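Local coordinates for protein Exo-arabinanase (Penicillium chrysogenum, PDB 3A72) that probably hydrolyses alpha-1,5-linked L-arabinan from the end of the chain, holding an arabinobiose product in a central pocket, at residues V149-L154 with P205-V210; C163-Q168 with V179-N184; C308-G313 with R343-V348. All blocks are in the same frame, centred on the assembly; numbering follows the deposited sequence.

Interaction 1 of 3, residues V149-L154 with P205-V210; sequences VWEPFL and PGMPVV. With AHR (alpha-L-arabinofuranose), chain B.
The strands carrying E151 and F153 (149-154) and M207 and V209 (205-210) run nearly parallel, 13° apart, with segment axes 7.0 Å apart at closest, too far for direct sheet pairing. E151 lies beside M207, both left-handed in backbone conformation, and F153 beside V209. A water bridges the two backbones, donating to E151 O at 2.8 Å and to P208 O at 2.7 Å. The F153 ring lies on the other backbone: V209 CA sits over its face, 4.2 Å from the centroid in a CH-pi contact, and V210 N covers the same face.

At the other end, arabinofuranose AHR rests against the W150 indole, its C5 over the ring centre. E151, bent at chi2 (144°), brings OE1 to 2.9 Å from AHR O2, though that hydroxyl proton has another acceptor in reach. E151 OE2 lies 3.1 Å from AHR C1, and E223 and Q176 also hydrogen-bond the sugar. M207 CG lies 3.5 Å from E151 OE1, and S166 OG binds both that oxygen and M207 N. S166 thus ties the carboxylate to the M207 backbone, while the sugar meets that carboxylate and one face of the W150 indole.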
loop_
_atom_site.group_PDB
_atom_site.type_symbol
_atom_site.label_atom_id
_atom_site.label_comp_id
_atom_site.label_asym_id
_atom_site.label_seq_id
_atom_site.Cartn_x
_atom_site.Cartn_y
_atom_site.Cartn_z
ATOM N N VAL A 149 6.663 6.482 12.396
ATOM C CA VAL A 149 5.589 6.547 11.441
ATOM C C VAL A 149 5.878 5.548 10.322
ATOM O O VAL A 149 7.048 5.195 10.063
ATOM C CB VAL A 149 5.402 7.954 10.866
ATOM C CG1 VAL A 149 4.981 8.916 11.960
ATOM C CG2 VAL A 149 6.642 8.458 10.137
ATOM N N TRP A 150 4.819 5.071 9.646
ATOM C CA TRP A 150 4.958 3.984 8.687
ATOM C C TRP A 150 3.920 4.041 7.573
ATOM O O TRP A 150 2.781 4.498 7.778
ATOM C CB TRP A 150 4.732 2.703 9.378
ATOM C CG TRP A 150 5.235 2.298 10.714
ATOM C CD1 TRP A 150 4.551 2.308 11.890
ATOM C CD2 TRP A 150 6.519 1.705 11.003
ATOM N NE1 TRP A 150 5.347 1.804 12.844
ATOM C CE2 TRP A 150 6.539 1.383 12.363
ATOM C CE3 TRP A 150 7.644 1.440 10.232
ATOM C CZ2 TRP A 150 7.606 0.764 12.966
ATOM C CZ3 TRP A 150 8.721 0.791 10.832
ATOM C CH2 TRP A 150 8.676 0.466 12.188
ATOM N N GLU A 151 4.229 3.432 6.437
ATOM C CA GLU A 151 3.198 2.859 5.538
ATOM C C GLU A 151 2.263 3.905 4.903
ATOM O O GLU A 151 1.034 3.798 5.012
ATOM C CB GLU A 151 2.418 1.779 6.249
ATOM C CG GLU A 151 3.280 0.587 6.680
ATOM C CD GLU A 151 2.898 -0.039 7.979
ATOM O OE1 GLU A 151 1.985 0.378 8.694
ATOM O OE2 GLU A 151 3.587 -1.086 8.374
ATOM N N PRO A 152 2.785 4.862 4.164
ATOM C CA PRO A 152 1.922 5.838 3.505
ATOM C C PRO A 152 1.025 5.218 2.419
ATOM O O PRO A 152 1.437 4.293 1.678
ATOM C CB PRO A 152 2.884 6.822 2.841
ATOM C CG PRO A 152 4.138 6.005 2.619
ATOM C CD PRO A 152 4.232 5.124 3.854
ATOM N N PHE A 153 -0.162 5.780 2.309
ATOM C CA PHE A 153 -1.112 5.490 1.237
ATOM C C PHE A 153 -1.667 6.833 0.756
ATOM O O PHE A 153 -2.131 7.614 1.596
ATOM C CB PHE A 153 -2.246 4.559 1.726
ATOM C CG PHE A 153 -3.150 4.122 0.582
ATOM C CD1 PHE A 153 -2.869 2.956 -0.100
ATOM C CD2 PHE A 153 -4.210 4.905 0.180
ATOM C CE1 PHE A 153 -3.613 2.595 -1.207
ATOM C CE2 PHE A 153 -4.959 4.547 -0.941
ATOM C CZ PHE A 153 -4.654 3.418 -1.617
ATOM N N LEU A 154 -1.590 7.107 -0.527
ATOM C CA LEU A 154 -1.973 8.400 -1.097
ATOM C C LEU A 154 -3.298 8.312 -1.862
ATOM O O LEU A 154 -3.511 7.361 -2.605
ATOM C CB LEU A 154 -0.898 8.921 -2.059
ATOM C CG LEU A 154 0.496 9.151 -1.463
ATOM C CD1 LEU A 154 1.477 9.596 -2.522
ATOM C CD2 LEU A 154 0.481 10.182 -0.324
ATOM N N PRO A 205 -3.795 -1.199 15.446
ATOM C CA PRO A 205 -4.313 -1.100 14.084
ATOM C C PRO A 205 -3.199 -0.556 13.197
ATOM O O PRO A 205 -2.413 0.324 13.634
ATOM C CB PRO A 205 -5.483 -0.139 14.246
ATOM C CG PRO A 205 -5.047 0.784 15.355
ATOM C CD PRO A 205 -4.384 -0.153 16.342
ATOM N N GLY A 206 -3.115 -1.014 11.957
ATOM C CA GLY A 206 -2.061 -0.581 11.050
ATOM C C GLY A 206 -2.396 -0.865 9.614
ATOM O O GLY A 206 -3.279 -1.639 9.252
ATOM N N MET A 207 -1.585 -0.261 8.727
ATOM C CA MET A 207 -1.472 -0.580 7.325
ATOM C C MET A 207 -2.721 -0.207 6.539
ATOM O O MET A 207 -3.385 -1.033 5.937
ATOM C CB MET A 207 -1.124 -2.054 7.111
ATOM C CG MET A 207 0.095 -2.476 7.946
ATOM S SD MET A 207 0.845 -4.056 7.468
ATOM C CE MET A 207 1.787 -3.530 6.028
ATOM N N PRO A 208 -3.039 1.113 6.487
ATOM C CA PRO A 208 -4.287 1.542 5.837
ATOM C C PRO A 208 -4.189 1.520 4.336
ATOM O O PRO A 208 -3.225 2.056 3.744
ATOM C CB PRO A 208 -4.453 2.981 6.358
ATOM C CG PRO A 208 -3.017 3.461 6.578
ATOM C CD PRO A 208 -2.273 2.237 7.061
ATOM N N VAL A 209 -5.232 0.972 3.694
ATOM C CA VAL A 209 -5.334 0.982 2.249
ATOM C C VAL A 209 -6.787 1.359 1.913
ATOM O O VAL A 209 -7.710 0.855 2.564
ATOM C CB VAL A 209 -4.913 -0.355 1.623
ATOM C CG1 VAL A 209 -5.211 -0.410 0.125
ATOM C CG2 VAL A 209 -3.446 -0.647 1.896
ATOM N N VAL A 210 -7.001 2.218 0.913
ATOM C CA VAL A 210 -8.350 2.741 0.626
ATOM C C VAL A 210 -8.671 2.477 -0.829
ATOM O O VAL A 210 -7.811 2.632 -1.710
ATOM C CB VAL A 210 -8.431 4.233 0.943
ATOM C CG1 VAL A 210 -9.827 4.771 0.695
ATOM C CG2 VAL A 210 -8.031 4.505 2.371
HETATM O O5 AHR B . 7.044 -3.221 10.571
HETATM C C5 AHR B . 6.134 -2.086 10.739
HETATM C C4 AHR B . 4.835 -2.603 11.290
HETATM O O4 AHR B . 4.196 -3.381 10.268
HETATM C C3 AHR B . 3.855 -1.489 11.639
HETATM O O3 AHR B . 4.061 -1.073 13.000
HETATM C C2 AHR B . 2.487 -2.185 11.433
HETATM O O2 AHR B . 1.466 -1.297 10.984
HETATM C C1 AHR B . 2.776 -3.309 10.439
HETATM O O1 AHR B . 2.402 -4.597 11.007
HETATM O O HOH W 1 -0.591 1.761 3.908
#

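Interaction 2 of 3, residues C163-Q168 with V179-N184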
loop_
_atom_site.group_PDB
_atom_site.type_symbol
_atom_site.label_atom_id
_atom_site.label_comp_id
_atom_site.label_asym_id
_atom_site.label_seq_id
_atom_site.Cartn_x
_atom_site.Cartn_y
_atom_site.Cartn_z
ATOM N N CYS A 163 -2.631 11.805 2.669
ATOM C CA CYS A 163 -1.702 10.726 2.982
ATOM C C CYS A 163 -2.159 10.073 4.296
ATOM O O CYS A 163 -2.129 10.697 5.341
ATOM C CB CYS A 163 -0.279 11.228 3.144
ATOM S SG CYS A 163 0.889 9.867 3.434
ATOM N N TYR A 164 -2.634 8.843 4.162
ATOM C CA TYR A 164 -2.947 7.980 5.318
ATOM C C TYR A 164 -1.687 7.250 5.712
ATOM O O TYR A 164 -0.929 6.808 4.845
ATOM C CB TYR A 164 -4.014 6.971 4.953
ATOM C CG TYR A 164 -5.320 7.508 4.388
ATOM C CD1 TYR A 164 -6.372 7.884 5.197
ATOM C CD2 TYR A 164 -5.480 7.610 2.986
ATOM C CE1 TYR A 164 -7.552 8.361 4.649
ATOM C CE2 TYR A 164 -6.653 8.062 2.445
ATOM C CZ TYR A 164 -7.702 8.448 3.272
ATOM O OH TYR A 164 -8.860 8.877 2.682
ATOM N N TYR A 165 -1.468 7.037 7.013
ATOM C CA TYR A 165 -0.273 6.294 7.461
ATOM C C TYR A 165 -0.517 5.804 8.864
ATOM O O TYR A 165 -1.475 6.163 9.546
ATOM C CB TYR A 165 1.004 7.119 7.309
ATOM C CG TYR A 165 1.051 8.432 8.061
ATOM C CD1 TYR A 165 1.631 8.497 9.320
ATOM C CD2 TYR A 165 0.542 9.614 7.532
ATOM C CE1 TYR A 165 1.685 9.693 10.004
ATOM C CE2 TYR A 165 0.613 10.797 8.200
ATOM C CZ TYR A 165 1.177 10.842 9.434
ATOM O OH TYR A 165 1.212 12.037 10.127
ATOM N N SER A 166 0.374 4.889 9.303
ATOM C CA SER A 166 0.371 4.356 10.640
ATOM C C SER A 166 1.279 5.193 11.545
ATOM O O SER A 166 2.351 5.615 11.083
ATOM C CB SER A 166 0.828 2.911 10.659
ATOM O OG SER A 166 0.112 2.121 9.728
ATOM N N ASP A 167 0.874 5.407 12.791
ATOM C CA ASP A 167 1.528 6.381 13.646
ATOM C C ASP A 167 1.722 5.821 15.031
ATOM O O ASP A 167 0.727 5.429 15.673
ATOM C CB ASP A 167 0.679 7.642 13.693
ATOM C CG ASP A 167 1.314 8.844 14.307
ATOM O OD1 ASP A 167 2.507 8.753 14.712
ATOM O OD2 ASP A 167 0.660 9.908 14.358
ATOM N N GLN A 168 2.936 5.794 15.546
ATOM C CA GLN A 168 3.218 5.438 16.902
ATOM C C GLN A 168 3.562 6.651 17.787
ATOM O O GLN A 168 3.912 6.471 18.967
ATOM C CB GLN A 168 4.351 4.410 16.996
ATOM C CG GLN A 168 3.946 3.031 16.444
ATOM C CD GLN A 168 4.948 1.963 16.738
ATOM O OE1 GLN A 168 5.501 1.855 17.912
ATOM N NE2 GLN A 168 5.177 1.097 15.873
ATOM N N VAL A 179 -3.650 7.473 11.019
ATOM C CA VAL A 179 -3.883 8.913 10.882
ATOM C C VAL A 179 -3.829 9.319 9.437
ATOM O O VAL A 179 -3.432 8.542 8.539
ATOM C CB VAL A 179 -2.828 9.704 11.700
ATOM C CG1 VAL A 179 -2.780 9.244 13.147
ATOM C CG2 VAL A 179 -1.477 9.612 11.063
ATOM N N HIS A 180 -4.107 10.601 9.186
ATOM C CA HIS A 180 -3.787 11.170 7.893
ATOM C C HIS A 180 -3.416 12.647 8.047
ATOM O O HIS A 180 -3.726 13.292 9.053
ATOM C CB HIS A 180 -4.920 11.024 6.813
ATOM C CG HIS A 180 -6.124 11.826 7.144
ATOM N ND1 HIS A 180 -6.444 13.116 6.881
ATOM C CD2 HIS A 180 -7.187 11.304 7.786
ATOM C CE1 HIS A 180 -7.691 13.362 7.390
ATOM N NE2 HIS A 180 -8.142 12.238 7.950
ATOM N N GLN A 181 -2.789 13.171 7.000
ATOM C CA GLN A 181 -2.624 14.598 6.783
ATOM C C GLN A 181 -3.057 14.912 5.365
ATOM O O GLN A 181 -3.014 14.055 4.467
ATOM C CB GLN A 181 -1.211 15.062 7.053
ATOM C CG GLN A 181 -0.789 14.908 8.507
ATOM C CD GLN A 181 0.628 15.289 8.784
ATOM O OE1 GLN A 181 0.993 16.539 8.802
ATOM N NE2 GLN A 181 1.448 14.353 8.991
ATOM N N VAL A 182 -3.451 16.180 5.152
ATOM C CA VAL A 182 -3.978 16.640 3.872
ATOM C C VAL A 182 -3.177 17.827 3.392
ATOM O O VAL A 182 -2.708 18.642 4.193
ATOM C CB VAL A 182 -5.455 17.043 3.995
ATOM C CG1 VAL A 182 -6.057 17.316 2.655
ATOM C CG2 VAL A 182 -6.177 15.946 4.748
ATOM N N THR A 183 -3.049 17.976 2.074
ATOM C CA THR A 183 -2.421 19.100 1.463
ATOM C C THR A 183 -3.192 19.539 0.223
ATOM O O THR A 183 -3.750 18.723 -0.480
ATOM C CB THR A 183 -0.942 18.772 1.092
ATOM O OG1 THR A 183 -0.306 19.922 0.615
ATOM C CG2 THR A 183 -0.876 17.664 0.107
ATOM N N ASN A 184 -3.170 20.854 -0.050
ATOM C CA ASN A 184 -3.691 21.354 -1.333
ATOM C C ASN A 184 -2.577 21.807 -2.250
ATOM O O ASN A 184 -2.844 22.353 -3.343
ATOM C CB ASN A 184 -4.756 22.391 -1.156
ATOM C CG ASN A 184 -4.327 23.608 -0.490
ATOM O OD1 ASN A 184 -3.173 23.924 -0.541
ATOM N ND2 ASN A 184 -5.169 24.337 0.244
#
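V179 presses one methyl onto the ring of Y165. Its CG2 stands 3.3 Å above the ring plane, offset toward the rim over CE1 and CZ, making a tight CH-pi contact over the face. The tyrosine reaches this place because CG sits between its own backbone N and carbonyl carbon (chi1 59°), which folds the ring back over the neighbouring strand. The other methyl of V179, CG1, leans on D167, 3.7 Å from OD2; the carboxylate itself is turned to R169 in a salt bridge.

At the far end of the same ring Q181 comes in at the edge, near the ring plane. Its extended chain brings NE2 to 2.6 Å from Y165 OH in a short, bent hydrogen bond (134° at the hydrogen), with the amide and ring planes 55° apart. The same hydroxyl has a weak second bond to R169.

On the opposite face of the sheet Y164 and H180 lie side by side and point the same way. Their rings meet obliquely, centroids 5.7 Å apart, and H180 CB touches Y164 CD1 at 3.8 Å. Both are tied outward by polar ends, Y164 OH to P245 O and H180 NE2 to E246 O.

Between the two layers of side chains the backbones pair antiparallel. C163 with Q181 and Y165 with V179 form hydrogen-bonded pairs, each with two N-H...O bonds, while Y164 and H180 between them form a non-hydrogen-bonded pair, CA atoms 4.2 Å apart. This is the beta hairpin of strands 160-167 and 177-183, the two middle strands of a four-stranded propeller blade.

Interaction 3 of 3, residues C308-G313 with R343-V348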
loop_
_atom_site.group_PDB
_atom_site.type_symbol
_atom_site.label_atom_id
_atom_site.label_comp_id
_atom_site.label_asym_id
_atom_site.label_seq_id
_atom_site.Cartn_x
_atom_site.Cartn_y
_atom_site.Cartn_z
ATOM N N CYS A 308 -6.004 -17.982 -6.336
ATOM C CA CYS A 308 -5.121 -16.988 -6.946
ATOM C C CYS A 308 -3.806 -17.676 -7.296
ATOM O O CYS A 308 -3.254 -18.387 -6.491
ATOM C CB CYS A 308 -4.924 -15.853 -5.962
ATOM S SG CYS A 308 -3.758 -14.570 -6.521
ATOM N N PRO A 309 -3.278 -17.436 -8.521
ATOM C CA PRO A 309 -2.037 -18.109 -8.918
ATOM C C PRO A 309 -0.778 -17.454 -8.410
ATOM O O PRO A 309 0.312 -18.038 -8.570
ATOM C CB PRO A 309 -2.052 -17.998 -10.433
ATOM C CG PRO A 309 -2.818 -16.751 -10.707
ATOM C CD PRO A 309 -3.897 -16.682 -9.644
ATOM N N GLU A 310 -0.834 -16.264 -7.807
ATOM C CA GLU A 310 0.313 -15.585 -7.233
ATOM C C GLU A 310 0.528 -16.040 -5.796
ATOM O O GLU A 310 -0.429 -16.185 -5.048
ATOM C CB GLU A 310 0.090 -14.098 -7.265
ATOM C CG GLU A 310 1.228 -13.266 -6.735
ATOM C CD GLU A 310 2.467 -13.288 -7.580
ATOM O OE1 GLU A 310 2.505 -13.666 -8.744
ATOM O OE2 GLU A 310 3.496 -12.838 -6.943
ATOM N N GLU A 311 1.778 -16.252 -5.438
ATOM C CA GLU A 311 2.097 -16.639 -4.064
ATOM C C GLU A 311 1.631 -15.605 -3.070
ATOM O O GLU A 311 1.471 -14.421 -3.376
ATOM C CB GLU A 311 3.606 -16.820 -3.951
ATOM C CG GLU A 311 4.418 -15.552 -4.125
ATOM C CD GLU A 311 5.942 -15.779 -4.074
ATOM O OE1 GLU A 311 6.417 -16.905 -4.406
ATOM O OE2 GLU A 311 6.663 -14.821 -3.729
ATOM N N HIS A 312 1.424 -16.067 -1.835
ATOM C CA HIS A 312 1.187 -15.147 -0.747
ATOM C C HIS A 312 2.443 -14.317 -0.472
ATOM O O HIS A 312 3.557 -14.755 -0.700
ATOM C CB HIS A 312 0.746 -15.861 0.529
ATOM C CG HIS A 312 1.820 -16.366 1.369
ATOM N ND1 HIS A 312 2.529 -17.465 1.143
ATOM C CD2 HIS A 312 2.348 -15.787 2.496
ATOM C CE1 HIS A 312 3.454 -17.631 2.097
ATOM N NE2 HIS A 312 3.342 -16.620 2.936
ATOM N N GLY A 313 2.241 -13.104 0.050
ATOM C CA GLY A 313 3.366 -12.313 0.477
ATOM C C GLY A 313 2.897 -11.136 1.305
ATOM O O GLY A 313 1.742 -10.750 1.313
ATOM N N ARG A 343 11.608 -12.634 -4.002
ATOM C CA ARG A 343 11.718 -12.016 -5.312
ATOM C C ARG A 343 10.475 -11.198 -5.545
ATOM O O ARG A 343 9.473 -11.365 -4.841
ATOM C CB ARG A 343 11.939 -13.069 -6.432
ATOM C CG ARG A 343 10.857 -14.131 -6.431
ATOM C CD ARG A 343 11.191 -15.185 -7.492
ATOM N NE ARG A 343 10.594 -15.066 -8.763
ATOM C CZ ARG A 343 9.308 -15.310 -9.019
ATOM N NH1 ARG A 343 8.576 -15.642 -7.948
ATOM N NH2 ARG A 343 8.627 -15.298 -10.115
ATOM N N VAL A 344 10.529 -10.337 -6.551
ATOM C CA VAL A 344 9.389 -9.524 -6.935
ATOM C C VAL A 344 8.765 -10.160 -8.156
ATOM O O VAL A 344 9.435 -10.341 -9.173
ATOM C CB VAL A 344 9.799 -8.064 -7.217
ATOM C CG1 VAL A 344 8.538 -7.252 -7.455
ATOM C CG2 VAL A 344 10.628 -7.503 -6.081
ATOM N N SER A 345 7.479 -10.513 -8.053
ATOM C CA SER A 345 6.760 -11.207 -9.116
ATOM C C SER A 345 5.367 -10.609 -9.274
ATOM O O SER A 345 4.837 -9.915 -8.405
ATOM C CB SER A 345 6.708 -12.696 -8.864
ATOM O OG SER A 345 5.935 -13.025 -7.754
ATOM N N VAL A 346 4.737 -10.974 -10.397
ATOM C CA VAL A 346 3.407 -10.516 -10.678
ATOM C C VAL A 346 2.638 -11.560 -11.490
ATOM O O VAL A 346 3.188 -12.230 -12.363
ATOM C CB VAL A 346 3.464 -9.162 -11.435
ATOM C CG1 VAL A 346 4.140 -9.288 -12.786
ATOM C CG2 VAL A 346 2.100 -8.523 -11.577
ATOM N N SER A 347 1.342 -11.658 -11.148
ATOM C CA SER A 347 0.376 -12.406 -11.951
ATOM C C SER A 347 -0.722 -11.439 -12.404
ATOM O O SER A 347 -0.963 -10.429 -11.759
ATOM C CB SER A 347 -0.211 -13.553 -11.162
ATOM O OG SER A 347 0.775 -14.476 -10.725
ATOM N N VAL A 348 -1.373 -11.805 -13.514
ATOM C CA VAL A 348 -2.524 -11.069 -14.019
ATOM C C VAL A 348 -3.644 -12.062 -14.170
ATOM O O VAL A 348 -3.473 -13.114 -14.796
ATOM C CB VAL A 348 -2.202 -10.360 -15.352
ATOM C CG1 VAL A 348 -3.442 -9.634 -15.876
ATOM C CG2 VAL A 348 -1.072 -9.364 -15.172
HETATM O O HOH W 2 7.243 -12.841 -5.451
HETATM O O HOH W 3 9.283 -14.511 -2.961
HETATM O O HOH W 4 8.918 -16.751 -5.573
#
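E310 reaches S345 and S347 with its two carboxylate oxygens, one serine to each. E310 OE1 accepts from S347 OG at 2.8 Å through its anti lone pair, away from the other oxygen; E310 OE2 accepts from S345 OG at 2.6 Å through its syn lone pair. With CG anti to the backbone N (chi1 -178°) and the chain bent at chi2 (68°), the carboxylate is laid along the strand instead of pointing into it, so that it spans two serines on the same side, two residues apart. S347 OG in turn takes a hydrogen bond from N8 N, which positions the hydroxyl that serves E310. The two serine bonds hold both oxygens of a buried carboxylate and should restrain its rotation. Within residues 308-313 the backbone N of E310 adds a weak hydrogen bond to C308 SG.

The strand that supplies both serines, 344-350, belongs to a sheet completed by the N-terminal strand 6-10, the Velcro-like closure familiar from beta-propellers. Residues 308-313 belong to the loop that leads from the outermost strand of the preceding blade, 304-306, to strand 317-320 of this one.

Charges and waters bind the other end. E311 OE1 faces the edge of the R343 guanidinium, but at 4.3 Å from NH1 the pair stays beyond a salt bridge. A water bridges them, donating to E311 OE1 at 2.8 Å and accepting from R343 NH1 at 2.6 Å. A second water joins E311 OE2 to R343 N, and a third lies among E311 OE2, R343 O and S345 OG, more acceptors than it has protons. R343 NH2 is bound by N8 and T10.

Apolar contact is slight: P309 CG approaches S347 CB at 4.2 Å.

In the fold
All three contacts belong to one six-bladed beta-propeller. Interaction 1 joins the first strands of two consecutive blades near the axis, and interaction 2 lies within the earlier of those blades, between its second and third strands. Their centres are about 8 Å apart and they touch through strands 149-157 and 160-167. Along the chain, 163-184 falls between the halves of interaction 1. Interaction 3 comes later, about 21 Å from interaction 1 and 29 Å from interaction 2 between centres. Interaction 1 supplies W150, E151, G206 and M207 to the arabinobiose pocket, and 163-168 adds S166 and Q168; interaction 3 joins the loop entering the closing blade to that blade's strand 344-350.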